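Long-range contact in enterotoxin-like toxin X (Staphylococcus aureus, PDB 5U75), which inhibits phagocytosis and killing by human neutrophils, binding their surface glycoproteins in a sialic acid-dependent manner: residues Arg34-Asn45 with Val90-Phe101. Numbering follows the deposited sequence.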
ATOM      1  N   ARG A  34       7.810  -2.983   9.499  1.00 22.59           N
ATOM      2  CA  ARG A  34       8.032  -3.619   8.207  1.00 21.35           C
ATOM      3  C   ARG A  34       7.770  -2.657   7.059  1.00 21.06           C
ATOM      4  O   ARG A  34       8.627  -2.436   6.206  1.00 20.09           O
ATOM      5  CB  ARG A  34       7.134  -4.842   8.049  1.00 21.26           C
ATOM      6  CG  ARG A  34       7.204  -5.435   6.652  1.00 19.74           C
ATOM      7  CD  ARG A  34       6.555  -6.776   6.533  1.00 19.96           C
ATOM      8  NE  ARG A  34       6.511  -7.216   5.132  1.00 19.17           N
ATOM      9  CZ  ARG A  34       6.305  -8.459   4.728  1.00 19.42           C
ATOM     10  NH1 ARG A  34       6.307  -8.747   3.431  1.00 19.39           N
ATOM     11  NH2 ARG A  34       6.111  -9.444   5.607  1.00 20.71           N
ATOM     12  N   TYR A  35       6.574  -2.078   7.038  1.00 20.01           N
ATOM     13  CA  TYR A  35       6.104  -1.369   5.847  1.00 18.69           C
ATOM     14  C   TYR A  35       6.486   0.112   5.760  1.00 19.40           C
ATOM     15  O   TYR A  35       6.272   0.739   4.712  1.00 19.28           O
ATOM     16  CB  TYR A  35       4.595  -1.574   5.730  1.00 18.05           C
ATOM     17  CG  TYR A  35       4.199  -2.973   5.328  1.00 17.39           C
ATOM     18  CD1 TYR A  35       4.457  -3.439   4.046  1.00 16.87           C
ATOM     19  CD2 TYR A  35       3.555  -3.841   6.214  1.00 17.24           C
ATOM     20  CE1 TYR A  35       4.073  -4.701   3.646  1.00 16.66           C
ATOM     21  CE2 TYR A  35       3.164  -5.126   5.819  1.00 16.48           C
ATOM     22  CZ  TYR A  35       3.422  -5.556   4.529  1.00 16.40           C
ATOM     23  OH  TYR A  35       3.038  -6.815   4.102  1.00 16.02           O
ATOM     24  N   SER A  36       7.045   0.687   6.839  1.00 19.43           N
ATOM     25  CA  SER A  36       7.485   2.082   6.841  1.00 19.74           C
ATOM     26  C   SER A  36       8.878   2.281   6.249  1.00 19.45           C
ATOM     27  O   SER A  36       9.291   3.417   6.054  1.00 20.30           O
ATOM     28  CB  SER A  36       7.470   2.679   8.263  1.00 21.09           C
ATOM     29  OG  SER A  36       8.329   1.962   9.125  1.00 21.57           O
ATOM     30  N   LYS A  37       9.583   1.192   5.965  1.00 21.50           N
ATOM     31  CA  LYS A  37      10.931   1.282   5.400  1.00 23.08           C
ATOM     32  C   LYS A  37      10.841   1.786   3.976  1.00 22.47           C
ATOM     33  O   LYS A  37      10.011   1.308   3.203  1.00 19.98           O
ATOM     34  CB  LYS A  37      11.622  -0.073   5.442  1.00 25.47           C
ATOM     35  CG  LYS A  37      11.841  -0.550   6.865  1.00 28.82           C
ATOM     36  CD  LYS A  37      12.834  -1.684   6.922  1.00 33.84           C
ATOM     37  CE  LYS A  37      13.183  -2.014   8.362  1.00 37.17           C
ATOM     38  NZ  LYS A  37      14.048  -3.223   8.387  1.00 40.30           N
ATOM     39  N   ASP A  38      11.700   2.745   3.636  1.00 20.90           N
ATOM     40  CA  ASP A  38      11.646   3.393   2.344  1.00 21.47           C
ATOM     41  C   ASP A  38      12.536   2.722   1.279  1.00 20.61           C
ATOM     42  O   ASP A  38      12.802   3.300   0.235  1.00 19.51           O
ATOM     43  CB  ASP A  38      11.922   4.882   2.481  1.00 23.65           C
ATOM     44  CG  ASP A  38      13.364   5.191   2.758  1.00 25.43           C
ATOM     45  OD1 ASP A  38      14.132   4.280   3.139  1.00 26.36           O
ATOM     46  OD2 ASP A  38      13.717   6.358   2.565  1.00 28.71           O
ATOM     47  N   THR A  39      12.976   1.503   1.553  1.00 19.81           N
ATOM     48  CA  THR A  39      13.622   0.681   0.574  1.00 21.59           C
ATOM     49  C   THR A  39      13.091  -0.733   0.642  1.00 22.41           C
ATOM     50  O   THR A  39      12.592  -1.187   1.697  1.00 22.94           O
ATOM     51  CB  THR A  39      15.148   0.630   0.806  1.00 22.84           C
ATOM     52  OG1 THR A  39      15.409  -0.017   2.049  1.00 24.20           O
ATOM     53  CG2 THR A  39      15.729   2.024   0.858  1.00 22.97           C
ATOM     54  N   ILE A  40      13.200  -1.426  -0.486  1.00 21.75           N
ATOM     55  CA  ILE A  40      13.027  -2.863  -0.528  1.00 23.42           C
ATOM     56  C   ILE A  40      13.759  -3.416  -1.757  1.00 24.96           C
ATOM     57  O   ILE A  40      13.617  -2.874  -2.850  1.00 23.48           O
ATOM     58  CB  ILE A  40      11.526  -3.268  -0.534  1.00 23.79           C
ATOM     59  CG1 ILE A  40      11.401  -4.790  -0.414  1.00 25.03           C
ATOM     60  CG2 ILE A  40      10.796  -2.737  -1.768  1.00 23.26           C
ATOM     61  CD1 ILE A  40      10.056  -5.261   0.060  1.00 26.02           C
ATOM     62  N   ASN A  41      14.561  -4.467  -1.567  1.00 29.66           N
ATOM     63  CA  ASN A  41      15.266  -5.144  -2.680  1.00 31.17           C
ATOM     64  C   ASN A  41      15.999  -4.216  -3.652  1.00 32.25           C
ATOM     65  O   ASN A  41      15.960  -4.426  -4.865  1.00 34.64           O
ATOM     66  CB  ASN A  41      14.283  -5.993  -3.497  1.00 34.06           C
ATOM     67  CG  ASN A  41      13.678  -7.126  -2.710  1.00 35.03           C
ATOM     68  OD1 ASN A  41      14.193  -7.535  -1.672  1.00 41.42           O
ATOM     69  ND2 ASN A  41      12.580  -7.661  -3.222  1.00 38.17           N
ATOM     70  N   GLY A  42      16.636  -3.170  -3.151  1.00 33.01           N
ATOM     71  CA  GLY A  42      17.338  -2.244  -4.053  1.00 33.62           C
ATOM     72  C   GLY A  42      16.479  -1.161  -4.698  1.00 33.86           C
ATOM     73  O   GLY A  42      17.013  -0.284  -5.389  1.00 34.87           O
ATOM     74  N   LYS A  43      15.158  -1.201  -4.481  1.00 29.40           N
ATOM     75  CA  LYS A  43      14.295  -0.099  -4.857  1.00 27.04           C
ATOM     76  C   LYS A  43      14.127   0.802  -3.676  1.00 23.92           C
ATOM     77  O   LYS A  43      14.278   0.366  -2.549  1.00 23.74           O
ATOM     78  CB  LYS A  43      12.944  -0.614  -5.308  1.00 28.33           C
ATOM     79  CG  LYS A  43      13.080  -1.393  -6.591  1.00 31.11           C
ATOM     80  CD  LYS A  43      11.722  -1.681  -7.156  1.00 34.00           C
ATOM     81  CE  LYS A  43      11.825  -2.261  -8.566  1.00 34.06           C
ATOM     82  NZ  LYS A  43      12.344  -3.657  -8.644  1.00 33.06           N
ATOM     83  N   SER A  44      13.806   2.059  -3.934  1.00 22.47           N
ATOM     84  CA  SER A  44      13.619   3.004  -2.855  1.00 22.64           C
ATOM     85  C   SER A  44      12.674   4.108  -3.240  1.00 21.04           C
ATOM     86  O   SER A  44      12.462   4.373  -4.427  1.00 22.00           O
ATOM     87  CB  SER A  44      14.969   3.602  -2.429  1.00 24.19           C
ATOM     88  OG  SER A  44      15.538   4.291  -3.506  1.00 26.10           O
ATOM     89  N   ASN A  45      12.116   4.747  -2.217  1.00 20.88           N
ATOM     90  CA  ASN A  45      11.292   5.919  -2.384  1.00 21.23           C
ATOM     91  C   ASN A  45      12.209   7.094  -2.725  1.00 22.87           C
ATOM     92  O   ASN A  45      12.928   7.577  -1.866  1.00 27.76           O
ATOM     93  CB  ASN A  45      10.518   6.206  -1.101  1.00 20.93           C
ATOM     94  CG  ASN A  45       9.621   7.428  -1.202  1.00 20.71           C
ATOM     95  OD1 ASN A  45       9.064   7.738  -2.258  1.00 20.48           O
ATOM     96  ND2 ASN A  45       9.482   8.135  -0.087  1.00 20.65           N
ATOM     97  N   VAL A  90       7.930  -7.142 -11.354  1.00 16.77           N
ATOM     98  CA  VAL A  90       8.334  -7.057  -9.958  1.00 16.69           C
ATOM     99  C   VAL A  90       7.634  -8.186  -9.195  1.00 16.52           C
ATOM    100  O   VAL A  90       6.786  -8.895  -9.752  1.00 15.95           O
ATOM    101  CB  VAL A  90       8.005  -5.678  -9.315  1.00 17.73           C
ATOM    102  CG1 VAL A  90       8.651  -4.537 -10.100  1.00 18.91           C
ATOM    103  CG2 VAL A  90       6.496  -5.438  -9.204  1.00 17.99           C
ATOM    104  N   THR A  91       8.009  -8.364  -7.933  1.00 15.90           N
ATOM    105  CA  THR A  91       7.346  -9.351  -7.083  1.00 15.57           C
ATOM    106  C   THR A  91       6.190  -8.706  -6.337  1.00 15.52           C
ATOM    107  O   THR A  91       6.155  -7.477  -6.107  1.00 14.50           O
ATOM    108  CB  THR A  91       8.288 -10.008  -6.056  1.00 15.32           C
ATOM    109  OG1 THR A  91       8.743  -9.048  -5.114  1.00 14.88           O
ATOM    110  CG2 THR A  91       9.488 -10.685  -6.751  1.00 16.04           C
ATOM    111  N   LEU A  92       5.245  -9.555  -5.944  1.00 15.68           N
ATOM    112  CA  LEU A  92       4.172  -9.126  -5.050  1.00 15.54           C
ATOM    113  C   LEU A  92       4.715  -8.632  -3.699  1.00 15.51           C
ATOM    114  O   LEU A  92       4.169  -7.704  -3.115  1.00 14.64           O
ATOM    115  CB  LEU A  92       3.130 -10.233  -4.886  1.00 15.14           C
ATOM    116  CG  LEU A  92       1.907  -9.903  -4.013  1.00 15.06           C
ATOM    117  CD1 LEU A  92       1.226  -8.617  -4.472  1.00 15.16           C
ATOM    118  CD2 LEU A  92       0.948 -11.086  -4.084  1.00 15.06           C
ATOM    119  N   LYS A  93       5.830  -9.194  -3.218  1.00 16.16           N
ATOM    120  CA  LYS A  93       6.426  -8.686  -1.993  1.00 16.81           C
ATOM    121  C   LYS A  93       6.781  -7.220  -2.165  1.00 15.91           C
ATOM    122  O   LYS A  93       6.513  -6.393  -1.301  1.00 14.72           O
ATOM    123  CB  LYS A  93       7.653  -9.490  -1.569  1.00 18.61           C
ATOM    124  CG  LYS A  93       8.232  -9.038  -0.241  1.00 20.99           C
ATOM    125  CD  LYS A  93       9.449  -9.874   0.152  1.00 23.47           C
ATOM    126  CE  LYS A  93       9.895  -9.559   1.561  1.00 26.29           C
ATOM    127  NZ  LYS A  93      11.285 -10.065   1.786  1.00 28.81           N
ATOM    128  N   GLU A  94       7.385  -6.911  -3.310  1.00 15.62           N
ATOM    129  CA  GLU A  94       7.787  -5.551  -3.621  0.50 15.90           C
ATOM    130  C   GLU A  94       6.595  -4.598  -3.761  1.00 15.45           C
ATOM    131  O   GLU A  94       6.579  -3.517  -3.193  1.00 15.53           O
ATOM    132  CB  GLU A  94       8.579  -5.578  -4.915  0.50 16.56           C
ATOM    133  CG  GLU A  94       9.308  -4.305  -5.217  0.50 17.09           C
ATOM    134  CD  GLU A  94      10.244  -4.497  -6.378  0.50 18.08           C
ATOM    135  OE1 GLU A  94      11.251  -5.224  -6.255  0.50 16.56           O
ATOM    136  OE2 GLU A  94       9.958  -3.882  -7.420  0.50 19.82           O
ATOM    137  N   LEU A  95       5.597  -5.015  -4.526  1.00 15.30           N
ATOM    138  CA  LEU A  95       4.420  -4.161  -4.781  1.00 16.16           C
ATOM    139  C   LEU A  95       3.579  -3.964  -3.517  1.00 15.65           C
ATOM    140  O   LEU A  95       3.183  -2.839  -3.181  1.00 15.20           O
ATOM    141  CB  LEU A  95       3.594  -4.783  -5.910  1.00 17.55           C
ATOM    142  CG  LEU A  95       2.578  -3.902  -6.605  1.00 20.94           C
ATOM    143  CD1 LEU A  95       3.237  -2.625  -7.144  1.00 22.17           C
ATOM    144  CD2 LEU A  95       1.910  -4.702  -7.723  1.00 21.27           C
ATOM    145  N   ASP A  96       3.322  -5.062  -2.812  1.00 15.70           N
ATOM    146  CA  ASP A  96       2.720  -5.003  -1.455  1.00 15.09           C
ATOM    147  C   ASP A  96       3.450  -4.006  -0.548  1.00 15.10           C
ATOM    148  O   ASP A  96       2.839  -3.153   0.097  1.00 14.96           O
ATOM    149  CB  ASP A  96       2.680  -6.415  -0.847  1.00 15.78           C
ATOM    150  CG  ASP A  96       2.234  -6.425   0.597  1.00 16.57           C
ATOM    151  OD1 ASP A  96       1.036  -6.159   0.888  1.00 17.24           O
ATOM    152  OD2 ASP A  96       3.105  -6.691   1.445  1.00 16.67           O
ATOM    153  N   HIS A  97       4.776  -4.068  -0.539  1.00 14.20           N
ATOM    154  CA  HIS A  97       5.560  -3.166   0.274  1.00 13.91           C
ATOM    155  C   HIS A  97       5.336  -1.710  -0.069  1.00 13.68           C
ATOM    156  O   HIS A  97       5.024  -0.898   0.800  1.00 13.24           O
ATOM    157  CB  HIS A  97       7.070  -3.446   0.192  1.00 14.49           C
ATOM    158  CG  HIS A  97       7.851  -2.555   1.087  1.00 15.28           C
ATOM    159  ND1 HIS A  97       8.025  -2.831   2.423  1.00 15.91           N
ATOM    160  CD2 HIS A  97       8.376  -1.326   0.881  1.00 15.75           C
ATOM    161  CE1 HIS A  97       8.677  -1.835   2.992  1.00 16.68           C
ATOM    162  NE2 HIS A  97       8.892  -0.902   2.077  1.00 16.87           N
ATOM    163  N   ILE A  98       5.516  -1.393  -1.346  1.00 13.37           N
ATOM    164  CA  ILE A  98       5.433  -0.005  -1.801  1.00 13.58           C
ATOM    165  C   ILE A  98       4.021   0.552  -1.602  1.00 13.59           C
ATOM    166  O   ILE A  98       3.852   1.690  -1.161  1.00 13.53           O
ATOM    167  CB  ILE A  98       5.883   0.119  -3.278  1.00 13.91           C
ATOM    168  CG1 ILE A  98       7.368  -0.271  -3.394  1.00 14.29           C
ATOM    169  CG2 ILE A  98       5.630   1.527  -3.808  1.00 14.31           C
ATOM    170  CD1 ILE A  98       7.857  -0.456  -4.814  1.00 13.89           C
ATOM    171  N   ILE A  99       3.012  -0.267  -1.897  1.00 13.65           N
ATOM    172  CA  ILE A  99       1.636   0.140  -1.677  1.00 13.63           C
ATOM    173  C   ILE A  99       1.377   0.453  -0.209  1.00 13.41           C
ATOM    174  O   ILE A  99       0.822   1.509   0.096  1.00 14.02           O
ATOM    175  CB  ILE A  99       0.634  -0.898  -2.204  1.00 13.59           C
ATOM    176  CG1 ILE A  99       0.658  -0.877  -3.731  1.00 13.44           C
ATOM    177  CG2 ILE A  99      -0.781  -0.615  -1.692  1.00 13.96           C
ATOM    178  CD1 ILE A  99      -0.001  -2.083  -4.366  1.00 13.58           C
ATOM    179  N   ARG A 100       1.766  -0.433   0.697  1.00 13.37           N
ATOM    180  CA  ARG A 100       1.504  -0.172   2.123  1.00 14.18           C
ATOM    181  C   ARG A 100       2.306   1.014   2.636  1.00 14.40           C
ATOM    182  O   ARG A 100       1.806   1.782   3.464  1.00 14.19           O
ATOM    183  CB  ARG A 100       1.716  -1.420   2.975  1.00 14.14           C
ATOM    184  CG  ARG A 100       0.838  -2.569   2.561  1.00 14.58           C
ATOM    185  CD  ARG A 100       0.579  -3.553   3.686  1.00 14.28           C
ATOM    186  NE  ARG A 100       0.262  -4.864   3.174  1.00 14.48           N
ATOM    187  CZ  ARG A 100      -0.253  -5.878   3.869  1.00 15.13           C
ATOM    188  NH1 ARG A 100      -0.601  -5.736   5.141  1.00 14.49           N
ATOM    189  NH2 ARG A 100      -0.443  -7.039   3.263  1.00 15.71           N
ATOM    190  N   PHE A 101       3.528   1.211   2.116  1.00 14.09           N
ATOM    191  CA  PHE A 101       4.293   2.421   2.412  1.00 14.57           C
ATOM    192  C   PHE A 101       3.506   3.707   2.091  1.00 14.22           C
ATOM    193  O   PHE A 101       3.451   4.637   2.905  1.00 15.57           O
ATOM    194  CB  PHE A 101       5.627   2.403   1.644  1.00 15.00           C
ATOM    195  CG  PHE A 101       6.499   3.584   1.921  1.00 15.77           C
ATOM    196  CD1 PHE A 101       6.344   4.773   1.205  1.00 15.73           C
ATOM    197  CD2 PHE A 101       7.501   3.514   2.894  1.00 16.60           C
ATOM    198  CE1 PHE A 101       7.166   5.870   1.450  1.00 17.37           C
ATOM    199  CE2 PHE A 101       8.324   4.606   3.134  1.00 17.14           C
ATOM    200  CZ  PHE A 101       8.162   5.782   2.415  1.00 17.43           C
TER
HETATM  201  O   HOH W   1       5.858  -6.834   1.254  1.00 16.38           O
HETATM  202  O   HOH W   2       7.445  -5.555   3.048  1.00 16.85           O
HETATM  203  O   HOH W   3      10.857  -9.835  -3.799  1.00 28.26           O
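In this beta-grasp domain, one side of helix 92-104 packs on the five-stranded sheet; the contact covers another side with the end of helix 23-35 and the hairpin that follows, Y35 meeting R100 and H97, and I40 meeting H97. The Y35 ring lies between the methylene parts of two arginines: R100 CD sits 3.5 Å from its ring centroid, 10° off the normal, and R34 CG covers the opposite face. The R100 guanidinium lies nearly parallel to the ring, with Y35 OH over its face. Y35 OH donates to the syn lone pair of D96 OD2 at 2.7 Å, while R100 NE and NH2 both grip D96 OD1. Water 1 joins R34 NH1 to K93 O and D96 OD2; R34 NH2 makes a salt bridge with E136. With CG anti to the backbone N (chi1 -177°), the H97 ring turns its edge to the connecting loop: NE2 donates to K37 O, which lies in the ring plane, at 2.7 Å (156° at the hydrogen), and ND1 meets water 2, bound to R34 NE. I40 CB lies over one H97 face, 4.2 Å from the centroid. The partners at both H97 nitrogens are consistent with a fixed ring orientation; R100 and R34 probably stabilise D96 as a carboxylate.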